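Local coordinates for pili retraction protein PilT (Thermus thermophilus, PDB 5FL3), which probably binds and hydrolyses ATP to drive pilus retraction, as a member of the GspE family of secretion and pilus ATPases, at residues M15-V20 with P85-F90; L29-P34 with R98-L103; E77-Y82 with R91-R96. All coordinates share one frame; numbering follows the deposited sequence.

Contact 1 of 3, residues M15-V20 with P85-F90; sequences MLKAMV and PGVARF
K17 on helix 11-21 and V87 at the entry to strand 88-97 bring the two backbones to 6.5 Å, CA to CA, and V20, about one helical turn on from K17, comes to 7.3 Å from A88, again CA to CA. The contact illustrates how a helix can be fitted to a strand end by a few apolar groups. V20 has the largest share on the helix side, and its two methyls are shared out. CG1 stands anti to the backbone N (chi1 178°) and lies near the A88 methyl and the V87 carbonyl, while CG2, beside the backbone N, reaches the F90 ring. There V20 CG2 lies 3.5 Å from F90 CZ, close to the ring plane, so the methyl meets the edge of the phenyl group and not its face. The same methyl is 4.0 Å from A88 CB. A second patch forms where K17 crosses V87 at about a right angle: the lysine, bent at chi3, lays its aliphatic part over both valine methyls, with K17 CG 3.7 Å from V87 CG1 and K17 CD 3.6 Å from V87 CG2. Only the hydrocarbon part of the lysine is engaged here. The valine can face the helix together with A88 because V87 and A88 form a classic beta bulge opposite I84. Deeper in, L16 packs on I84 and M105 and also meets I27, which touches F90 as well. Helix 11-21 thus lies against strands 26-30, 100-108 and 78-84 of the antiparallel sheet, with the bulged end of strand 88-97 flanking it.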
# COMPACT_ATOMS: atom_id res chain seq x y z
N MET A 15 23.91 -15.12 1.65
CA MET A 15 22.84 -15.04 2.64
C MET A 15 21.68 -14.13 2.21
O MET A 15 20.50 -14.54 2.27
CB MET A 15 23.38 -14.55 3.98
CG MET A 15 22.33 -14.49 5.07
SD MET A 15 22.95 -13.66 6.54
CE MET A 15 23.29 -12.02 5.85
N LEU A 16 22.02 -12.90 1.80
CA LEU A 16 21.05 -11.95 1.28
C LEU A 16 20.23 -12.57 0.15
O LEU A 16 19.00 -12.45 0.11
CB LEU A 16 21.74 -10.67 0.79
CG LEU A 16 22.36 -9.75 1.85
CD1 LEU A 16 23.16 -8.64 1.20
CD2 LEU A 16 21.30 -9.13 2.74
N LYS A 17 20.93 -13.24 -0.76
CA LYS A 17 20.31 -13.86 -1.92
C LYS A 17 19.35 -14.97 -1.47
O LYS A 17 18.24 -15.10 -2.00
CB LYS A 17 21.39 -14.39 -2.88
CG LYS A 17 20.88 -14.92 -4.23
CD LYS A 17 22.02 -14.95 -5.28
CE LYS A 17 21.91 -16.11 -6.27
NZ LYS A 17 23.01 -16.07 -7.29
N ALA A 18 19.76 -15.76 -0.49
CA ALA A 18 18.88 -16.78 0.05
C ALA A 18 17.65 -16.14 0.72
O ALA A 18 16.51 -16.58 0.49
CB ALA A 18 19.62 -17.65 1.04
N MET A 19 17.90 -15.11 1.53
CA MET A 19 16.81 -14.36 2.16
C MET A 19 15.81 -13.83 1.14
O MET A 19 14.59 -14.02 1.28
CB MET A 19 17.38 -13.21 3.02
CG MET A 19 18.16 -13.72 4.23
SD MET A 19 18.70 -12.51 5.44
CE MET A 19 19.79 -11.56 4.46
N VAL A 20 16.30 -13.19 0.08
CA VAL A 20 15.40 -12.70 -0.94
C VAL A 20 14.59 -13.84 -1.58
O VAL A 20 13.38 -13.71 -1.78
CB VAL A 20 16.16 -11.93 -2.03
CG1 VAL A 20 15.19 -11.48 -3.11
CG2 VAL A 20 16.90 -10.74 -1.43
N PRO A 85 23.37 -7.41 -8.27
CA PRO A 85 23.01 -7.54 -9.70
C PRO A 85 22.23 -8.82 -10.00
O PRO A 85 22.67 -9.92 -9.68
CB PRO A 85 24.37 -7.54 -10.38
CG PRO A 85 25.19 -6.61 -9.51
CD PRO A 85 24.76 -6.95 -8.10
N GLY A 86 21.05 -8.64 -10.57
CA GLY A 86 20.22 -9.76 -10.96
C GLY A 86 19.67 -10.56 -9.81
O GLY A 86 19.29 -11.71 -9.97
N VAL A 87 19.63 -9.95 -8.63
CA VAL A 87 19.06 -10.61 -7.45
C VAL A 87 18.00 -9.73 -6.79
O VAL A 87 16.83 -10.11 -6.68
CB VAL A 87 20.16 -10.97 -6.43
CG1 VAL A 87 19.56 -11.63 -5.21
CG2 VAL A 87 21.19 -11.88 -7.07
N ALA A 88 18.40 -8.54 -6.36
CA ALA A 88 17.48 -7.61 -5.74
C ALA A 88 18.06 -6.22 -5.66
O ALA A 88 19.29 -6.04 -5.74
CB ALA A 88 17.10 -8.09 -4.36
N ARG A 89 17.17 -5.26 -5.48
CA ARG A 89 17.52 -3.90 -5.10
C ARG A 89 17.03 -3.66 -3.68
O ARG A 89 15.88 -4.01 -3.35
CB ARG A 89 16.90 -2.86 -6.04
CG ARG A 89 17.21 -3.06 -7.51
CD ARG A 89 17.22 -1.73 -8.22
NE ARG A 89 17.27 -1.87 -9.67
CZ ARG A 89 17.33 -0.85 -10.53
NH1 ARG A 89 17.37 0.40 -10.07
NH2 ARG A 89 17.36 -1.08 -11.84
N PHE A 90 17.90 -3.06 -2.87
CA PHE A 90 17.64 -2.76 -1.46
C PHE A 90 17.74 -1.28 -1.18
O PHE A 90 18.60 -0.60 -1.72
CB PHE A 90 18.63 -3.49 -0.54
CG PHE A 90 18.68 -4.99 -0.72
CD1 PHE A 90 17.82 -5.82 -0.01
CD2 PHE A 90 19.61 -5.56 -1.59
CE1 PHE A 90 17.86 -7.22 -0.17
CE2 PHE A 90 19.66 -6.96 -1.76
CZ PHE A 90 18.78 -7.78 -1.05

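Contact 2 of 3, residues L29-P34 with R98-L103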
# COMPACT_ATOMS: atom_id res chain seq x y z
N LEU A 29 19.36 -6.77 10.58
CA LEU A 29 20.69 -7.14 11.08
C LEU A 29 21.05 -6.32 12.34
O LEU A 29 21.48 -5.16 12.24
CB LEU A 29 21.74 -6.96 9.97
CG LEU A 29 21.42 -7.82 8.73
CD1 LEU A 29 22.45 -7.72 7.63
CD2 LEU A 29 21.22 -9.28 9.15
N GLN A 30 20.86 -6.94 13.50
CA GLN A 30 21.01 -6.25 14.78
C GLN A 30 21.86 -7.07 15.75
O GLN A 30 21.67 -8.28 15.87
CB GLN A 30 19.64 -5.99 15.42
CG GLN A 30 18.71 -5.11 14.64
CD GLN A 30 19.17 -3.66 14.55
OE1 GLN A 30 20.19 -3.28 15.13
NE2 GLN A 30 18.43 -2.84 13.81
N ALA A 31 22.77 -6.41 16.46
CA ALA A 31 23.63 -7.09 17.42
C ALA A 31 22.81 -7.79 18.52
O ALA A 31 21.89 -7.21 19.09
CB ALA A 31 24.64 -6.11 18.05
N GLY A 32 23.16 -9.04 18.79
CA GLY A 32 22.51 -9.78 19.86
C GLY A 32 21.36 -10.65 19.37
O GLY A 32 20.76 -11.39 20.14
N ALA A 33 21.05 -10.54 18.09
CA ALA A 33 20.03 -11.37 17.48
C ALA A 33 20.60 -12.07 16.27
O ALA A 33 21.62 -11.67 15.73
CB ALA A 33 18.84 -10.55 17.10
N PRO A 34 19.97 -13.15 15.84
CA PRO A 34 20.44 -13.70 14.58
C PRO A 34 19.90 -12.85 13.42
O PRO A 34 18.96 -12.07 13.63
CB PRO A 34 19.86 -15.10 14.57
CG PRO A 34 18.57 -14.94 15.33
CD PRO A 34 18.84 -13.92 16.40
N ARG A 98 22.73 1.08 21.18
CA ARG A 98 23.52 0.56 22.30
C ARG A 98 25.00 0.36 21.93
O ARG A 98 25.60 -0.69 22.22
CB ARG A 98 22.90 -0.73 22.83
CG ARG A 98 21.57 -0.46 23.53
CD ARG A 98 20.94 -1.71 24.09
NE ARG A 98 21.91 -2.49 24.85
CZ ARG A 98 21.63 -3.67 25.40
NH1 ARG A 98 20.41 -4.19 25.30
NH2 ARG A 98 22.58 -4.32 26.07
N GLY A 99 25.57 1.38 21.30
CA GLY A 99 26.97 1.41 20.96
C GLY A 99 27.30 0.62 19.71
O GLY A 99 28.46 0.49 19.31
N SER A 100 26.26 0.09 19.08
CA SER A 100 26.50 -0.87 18.02
C SER A 100 25.77 -0.49 16.75
O SER A 100 24.70 0.13 16.81
CB SER A 100 26.09 -2.26 18.49
OG SER A 100 26.19 -3.15 17.41
N PHE A 101 26.34 -0.87 15.61
CA PHE A 101 25.65 -0.64 14.34
C PHE A 101 24.48 -1.59 14.18
O PHE A 101 24.49 -2.72 14.70
CB PHE A 101 26.60 -0.78 13.13
CG PHE A 101 27.47 0.43 12.91
CD1 PHE A 101 26.91 1.68 12.71
CD2 PHE A 101 28.85 0.31 12.92
CE1 PHE A 101 27.72 2.81 12.52
CE2 PHE A 101 29.67 1.44 12.72
CZ PHE A 101 29.09 2.68 12.51
N GLY A 102 23.46 -1.10 13.51
CA GLY A 102 22.31 -1.90 13.12
C GLY A 102 22.05 -1.69 11.65
O GLY A 102 22.49 -0.71 11.05
N LEU A 103 21.30 -2.60 11.04
CA LEU A 103 21.07 -2.53 9.62
C LEU A 103 19.68 -3.04 9.30
O LEU A 103 19.28 -4.13 9.72
CB LEU A 103 22.12 -3.33 8.88
CG LEU A 103 22.54 -2.92 7.47
CD1 LEU A 103 22.99 -1.48 7.47
CD2 LEU A 103 23.65 -3.84 6.94
O HOH W 1 22.63 -3.62 16.17
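L29 and L103 form an antiparallel hydrogen-bonded pair between strands 26-30 and 100-108, inner neighbours in the N-terminal antiparallel sheet. L29 N gives a nearly straight bond to L103 O, 2.8 Å long, and L103 N returns a more bent one to L29 O. Their side chains lie side by side and point the same way, L29 CB 3.8 Å from L103 CB, and both rest on I59 of helix 53-63. Next to this pair a water links the two chains. It donates to Q30 OE1 at 2.7 Å and to F101 O, and accepts from A31 N at 2.8 Å. The Q30 chain folds back at chi2 (-68°), which lays its amide over G102, with OE1 3.2 Å from G102 CA. A leucine in place of Q30 would probably leave the bridging water without one of its three partners and weaken the link to F101. Next along, A31 CB touches S100 OG at 3.4 Å, while that hydroxyl bonds to F101 O. A type II turn from Q30 to A33 then leads the chain away. F101 O thus receives both a hydroxyl and a water, and the chemistry implies a polar fastening: beside the direct strand bonds, water and side-chain groups serve the backbone atoms of A31 and F101.

Contact 3 of 3, residues E77-Y82 with R91-R96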
# COMPACT_ATOMS: atom_id res chain seq x y z
N GLU A 77 22.65 8.08 11.57
CA GLU A 77 21.88 7.21 10.69
C GLU A 77 22.30 7.43 9.23
O GLU A 77 22.75 8.51 8.87
CB GLU A 77 20.38 7.45 10.83
CG GLU A 77 19.85 7.31 12.22
CD GLU A 77 19.90 8.59 13.02
OE1 GLU A 77 20.37 9.63 12.52
OE2 GLU A 77 19.48 8.57 14.18
N MET A 78 22.14 6.40 8.41
CA MET A 78 22.42 6.52 6.99
C MET A 78 21.44 5.72 6.18
O MET A 78 21.23 4.54 6.43
CB MET A 78 23.82 6.05 6.66
CG MET A 78 24.87 7.10 6.82
SD MET A 78 26.35 6.54 5.95
CE MET A 78 25.66 6.31 4.31
N ASP A 79 20.83 6.37 5.20
CA ASP A 79 19.89 5.71 4.31
C ASP A 79 20.56 5.57 2.95
O ASP A 79 21.01 6.56 2.41
CB ASP A 79 18.59 6.52 4.22
CG ASP A 79 17.51 5.81 3.42
OD1 ASP A 79 17.80 5.31 2.30
OD2 ASP A 79 16.36 5.78 3.93
N PHE A 80 20.64 4.36 2.41
CA PHE A 80 21.32 4.19 1.12
C PHE A 80 20.82 3.00 0.27
O PHE A 80 20.30 2.01 0.78
CB PHE A 80 22.84 4.05 1.35
CG PHE A 80 23.24 2.80 2.09
CD1 PHE A 80 23.26 2.77 3.49
CD2 PHE A 80 23.58 1.65 1.40
CE1 PHE A 80 23.62 1.62 4.17
CE2 PHE A 80 23.94 0.50 2.08
CZ PHE A 80 23.95 0.49 3.47
N ALA A 81 20.99 3.12 -1.05
CA ALA A 81 20.64 2.05 -1.97
C ALA A 81 21.78 1.04 -2.13
O ALA A 81 22.95 1.39 -2.07
CB ALA A 81 20.26 2.62 -3.33
N TYR A 82 21.42 -0.21 -2.35
CA TYR A 82 22.42 -1.22 -2.60
C TYR A 82 21.84 -2.31 -3.49
O TYR A 82 20.71 -2.76 -3.29
CB TYR A 82 22.94 -1.81 -1.29
CG TYR A 82 23.76 -3.05 -1.49
CD1 TYR A 82 25.10 -2.97 -1.87
CD2 TYR A 82 23.21 -4.31 -1.30
CE1 TYR A 82 25.85 -4.11 -2.06
CE2 TYR A 82 23.95 -5.45 -1.49
CZ TYR A 82 25.27 -5.35 -1.87
OH TYR A 82 26.01 -6.49 -2.05
N ARG A 91 16.87 -0.77 -0.32
CA ARG A 91 17.15 0.47 0.36
C ARG A 91 17.55 0.08 1.78
O ARG A 91 16.94 -0.80 2.38
CB ARG A 91 15.95 1.43 0.35
CG ARG A 91 15.75 2.18 -0.96
CD ARG A 91 15.51 3.68 -0.72
NE ARG A 91 16.74 4.36 -0.31
CZ ARG A 91 17.52 5.09 -1.11
NH1 ARG A 91 17.18 5.27 -2.38
NH2 ARG A 91 18.63 5.66 -0.64
N CYS A 92 18.59 0.71 2.31
CA CYS A 92 19.18 0.27 3.56
C CYS A 92 19.26 1.40 4.57
O CYS A 92 19.66 2.52 4.24
CB CYS A 92 20.58 -0.30 3.32
SG CYS A 92 20.61 -1.57 2.04
N ASN A 93 18.90 1.09 5.80
CA ASN A 93 19.03 2.03 6.87
C ASN A 93 20.00 1.54 7.91
O ASN A 93 19.74 0.59 8.64
CB ASN A 93 17.67 2.32 7.49
CG ASN A 93 17.02 3.52 6.86
OD1 ASN A 93 17.28 4.66 7.26
ND2 ASN A 93 16.19 3.27 5.85
N LEU A 94 21.16 2.19 7.93
CA LEU A 94 22.18 1.90 8.90
C LEU A 94 21.83 2.74 10.11
O LEU A 94 21.49 3.91 9.96
CB LEU A 94 23.57 2.23 8.34
CG LEU A 94 24.85 1.98 9.14
CD1 LEU A 94 24.88 0.59 9.71
CD2 LEU A 94 26.05 2.19 8.24
N LEU A 95 21.88 2.15 11.30
CA LEU A 95 21.62 2.88 12.53
C LEU A 95 22.68 2.53 13.57
O LEU A 95 23.53 1.68 13.32
CB LEU A 95 20.23 2.57 13.07
CG LEU A 95 19.93 1.07 13.24
CD1 LEU A 95 19.82 0.74 14.71
CD2 LEU A 95 18.69 0.64 12.50
N ARG A 96 22.62 3.22 14.70
CA ARG A 96 23.42 2.92 15.89
C ARG A 96 22.48 2.61 17.03
O ARG A 96 21.52 3.33 17.26
CB ARG A 96 24.31 4.09 16.27
CG ARG A 96 25.29 4.48 15.18
CD ARG A 96 25.87 5.88 15.39
NE ARG A 96 26.91 6.18 14.41
CZ ARG A 96 28.14 5.68 14.44
NH1 ARG A 96 28.49 4.84 15.42
NH2 ARG A 96 29.02 6.00 13.50
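The F80 ring carries C92 on one face and L94 at its edge, whereas the R91 guanidinium has A81 over one face and the D79 carboxylate at its edge. C92 CB lies 3.6 Å from the centroid of the F80 ring, 18° off its normal, a CH-pi contact; the sulfur stands obliquely to the same ring. F80 is placed there by a chi1 of 66°, which sets CG between the backbone N and the carbonyl carbon and brings the ring across to strand 88-97. L94 CB meets the rim of the ring near its plane. On the opposite face of the hairpin, R91 bends at chi2 and chi3 and grips a single oxygen of D79 side-on in a salt bridge. R91 NE, 3.0 Å from D79 OD1, binds at that oxygen's syn lone pair, while R91 NH2, at 3.1 Å, meets D79 OD1 nearly along the C-O bond direction. The other oxygen is held differently: N93 ND2 approaches D79 OD2 at 3.2 Å from well above the carboxylate plane, the amide turned almost perpendicular to it. Beneath these groups, M78 pairs with L94 and F80 with C92 in antiparallel hydrogen-bonded pairs, with the non-hydrogen-bonded pair D79-N93 between them and A81-R91 beyond F80-C92. M78, F80 and L94 are covered by helix 66-72, and Y82 and L94 also touch helix 53-63. The hairpin is therefore two-sided: an apolar, ring-centred face turned to the helices, and a charged face where one aspartate takes three donors on two oxygens. Such donors would probably favour the ionised carboxylate and restrict its rotation.

How the contacts relate
All three contacts reach one antiparallel sheet: contacts 2 and 3 pair its strands, and contact 1 sets a helix against it. Contacts 1 and 3 share strand 88-97, their centres 16 Å apart, and F90 N probably bonds to Y82 O (2.9 Å) where they join. Contact 2 meets contact 3 through G102 N and L95 O (2.8 Å), with centres 13 Å apart; along the chain contact 3 is nested within the loop closed by contact 2. Contacts 1 and 2 do not touch. The nucleotide lies beyond the sheet: V20 of contact 1 is about 12 Å and R91 of contact 3 about 13 Å, side chain to ADP. S25, between helix 11-21 and strand 26-30, lines the ADP pocket.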